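Local structure of flavin prenyltransferase PAD1, mitochondrial (Aspergillus niger, 6QLG) at residues B[48-53]-B[122-127]. The protein probably transfers a dimethylallyl group from dimethylallyl phosphate to reduced FMN, making the prenylated flavin cofactor used by the ferulic acid decarboxylase FDC1. Sequence-based numbering, arbitrary orientation.
Sequences TGATGA and VVPCSM. With FMN (flavin mononucleotide), chain M.
Val122 meets Thr48 through methyl groups alone, CG1 lying 3.7 Å from Thr48 CG2 with the two side chains crossing; each branched side chain offers a methyl to a buried contact between strand 119-125 and the loop that follows strand 42-47. After Val123 a cis peptide bond turns the chain into Pro124, whose ring fits into the bend of segment 48-53: CG sits 3.2 Å from the carbonyl O of Ala50, CD lies near that of Gly52, and CB packs on Ala50 CB. Gly52 turns the chain with a positive phi, at which a CB would be jammed against the carbonyl O of Thr51. The Pro124 carbonyl O accepts two hydrogen bonds from Thr48, one from N almost in line with the C=O and one from OG1 (2.6 Å) tilted 30° from the carbonyl plane. Two residues on, Ser126 N donates to the same OG1 at 2.9 Å. Thr48 holds that hydroxyl between its own N and carbonyl carbon (chi1 67°), which lets one oxygen bridge two backbone groups of the other loop. Ser126 OG caps the helix that follows by accepting from Thr129 N, and donates a hydrogen bond to FMN O3P (2.5 Å); the small CB also fits beside Ala50. Met127 N donates nearly straight (171°) to FMN O2. Gly49 N donates to FMN O2P and its O accepts from the ribityl O2', against which a CB would clash. Two loops at the C-terminal ends of adjacent parallel strands, 42-47 and 119-125, thus form part of the FMN pocket, which Ser75 and Arg161 help complete, in a Rossmann-like flavoprotein fold, as in the UbiX/PAD1 family.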
loop_
_atom_site.group_PDB
_atom_site.type_symbol
_atom_site.label_atom_id
_atom_site.label_comp_id
_atom_site.label_asym_id
_atom_site.label_seq_id
_atom_site.Cartn_x
_atom_site.Cartn_y
_atom_site.Cartn_z
ATOM N N THR B 48 26.190 -15.636 13.293
ATOM C CA THR B 48 24.990 -16.442 13.462
ATOM C C THR B 48 25.159 -17.773 12.740
ATOM O O THR B 48 26.132 -17.999 12.014
ATOM C CB THR B 48 23.739 -15.711 12.943
ATOM O OG1 THR B 48 23.818 -15.561 11.521
ATOM C CG2 THR B 48 23.606 -14.340 13.588
ATOM N N GLY B 49 24.182 -18.655 12.937
ATOM C CA GLY B 49 24.271 -20.020 12.458
ATOM C C GLY B 49 23.953 -20.234 10.991
ATOM O O GLY B 49 23.397 -21.272 10.621
ATOM N N ALA B 50 24.287 -19.269 10.143
ATOM C CA ALA B 50 24.265 -19.493 8.707
ATOM C C ALA B 50 25.606 -20.069 8.271
ATOM O O ALA B 50 26.644 -19.791 8.878
ATOM C CB ALA B 50 23.979 -18.197 7.948
ATOM N N THR B 51 25.579 -20.888 7.223
ATOM C CA THR B 51 26.826 -21.426 6.700
ATOM C C THR B 51 27.698 -20.287 6.182
ATOM O O THR B 51 27.202 -19.299 5.632
ATOM C CB THR B 51 26.555 -22.464 5.603
ATOM O OG1 THR B 51 27.779 -23.114 5.241
ATOM C CG2 THR B 51 25.953 -21.829 4.373
ATOM N N GLY B 52 29.004 -20.408 6.403
ATOM C CA GLY B 52 29.924 -19.341 6.060
ATOM C C GLY B 52 30.614 -18.741 7.268
ATOM O O GLY B 52 30.876 -17.535 7.304
ATOM N N ALA B 53 30.914 -19.576 8.266
ATOM C CA ALA B 53 31.571 -19.084 9.474
ATOM C C ALA B 53 32.921 -18.447 9.167
ATOM O O ALA B 53 33.329 -17.504 9.854
ATOM C CB ALA B 53 31.738 -20.221 10.483
ATOM N N VAL B 122 26.712 -8.315 10.871
ATOM C CA VAL B 122 26.285 -9.674 11.177
ATOM C C VAL B 122 26.769 -10.556 10.034
ATOM O O VAL B 122 26.261 -10.467 8.911
ATOM C CB VAL B 122 24.764 -9.768 11.362
ATOM C CG1 VAL B 122 24.372 -11.159 11.837
ATOM C CG2 VAL B 122 24.281 -8.709 12.348
ATOM N N VAL B 123 27.760 -11.397 10.309
ATOM C CA VAL B 123 28.443 -12.141 9.252
ATOM C C VAL B 123 28.862 -13.517 9.764
ATOM O O VAL B 123 29.678 -13.613 10.691
ATOM C CB VAL B 123 29.647 -11.349 8.716
ATOM C CG1 VAL B 123 30.499 -10.796 9.865
ATOM C CG2 VAL B 123 30.488 -12.216 7.790
ATOM N N PRO B 124 28.306 -14.609 9.220
ATOM C CA PRO B 124 27.192 -14.558 8.268
ATOM C C PRO B 124 25.875 -14.327 9.001
ATOM O O PRO B 124 25.825 -14.523 10.218
ATOM C CB PRO B 124 27.233 -15.936 7.612
ATOM C CG PRO B 124 27.770 -16.826 8.690
ATOM C CD PRO B 124 28.746 -15.991 9.484
ATOM N N CYS B 125 24.835 -13.911 8.286
ATOM C CA CYS B 125 23.548 -13.596 8.892
ATOM C C CYS B 125 22.510 -14.603 8.417
ATOM O O CYS B 125 22.227 -14.692 7.217
ATOM C CB CYS B 125 23.112 -12.172 8.549
ATOM S SG CYS B 125 21.570 -11.681 9.357
ATOM N N SER B 126 21.945 -15.352 9.359
ATOM C CA SER B 126 20.899 -16.306 9.035
ATOM C C SER B 126 19.586 -15.585 8.740
ATOM O O SER B 126 19.405 -14.405 9.058
ATOM C CB SER B 126 20.698 -17.292 10.184
ATOM O OG SER B 126 20.155 -16.632 11.317
ATOM N N MET B 127 18.657 -16.321 8.122
ATOM C CA MET B 127 17.323 -15.781 7.895
ATOM C C MET B 127 16.589 -15.550 9.207
ATOM O O MET B 127 15.806 -14.601 9.322
ATOM C CB MET B 127 16.521 -16.720 6.990
ATOM C CG MET B 127 17.102 -16.889 5.593
ATOM S SD MET B 127 17.204 -15.341 4.665
ATOM C CE MET B 127 18.921 -14.860 4.919
HETATM N N1 FMN M . 19.968 -20.699 8.060
HETATM C C2 FMN M . 19.964 -19.736 7.072
HETATM O O2 FMN M . 19.097 -18.870 7.072
HETATM N N3 FMN M . 20.931 -19.754 6.093
HETATM C C4 FMN M . 21.903 -20.739 6.107
HETATM O O4 FMN M . 22.778 -20.774 5.240
HETATM C C4A FMN M . 21.913 -21.711 7.098
HETATM N N5 FMN M . 22.895 -22.684 7.089
HETATM C C5A FMN M . 22.922 -23.658 8.071
HETATM C C6 FMN M . 23.914 -24.645 8.069
HETATM C C7 FMN M . 23.951 -25.632 9.051
HETATM C C7M FMN M . 25.026 -26.685 9.032
HETATM C C8 FMN M . 22.975 -25.619 10.048
HETATM C C8M FMN M . 22.983 -26.671 11.124
HETATM C C9 FMN M . 21.983 -24.632 10.042
HETATM C C9A FMN M . 21.946 -23.645 9.062
HETATM N N10 FMN M . 20.964 -22.655 9.070
HETATM C C10 FMN M . 20.936 -21.688 8.080
HETATM C "C1'" FMN M . 19.891 -22.646 10.125
HETATM C "C2'" FMN M . 20.142 -21.738 11.329
HETATM O "O2'" FMN M . 21.293 -22.158 12.033
HETATM C "C3'" FMN M . 18.914 -21.783 12.240
HETATM O "O3'" FMN M . 17.827 -21.174 11.578
HETATM C "C4'" FMN M . 19.136 -21.089 13.578
HETATM O "O4'" FMN M . 17.906 -20.970 14.259
HETATM C "C5'" FMN M . 19.719 -19.696 13.401
HETATM O "O5'" FMN M . 20.032 -19.204 14.683
HETATM P P FMN M . 20.941 -17.891 14.869
HETATM O O1P FMN M . 20.633 -17.267 16.207
HETATM O O2P FMN M . 22.391 -18.307 14.818
HETATM O O3P FMN M . 20.652 -16.875 13.788
#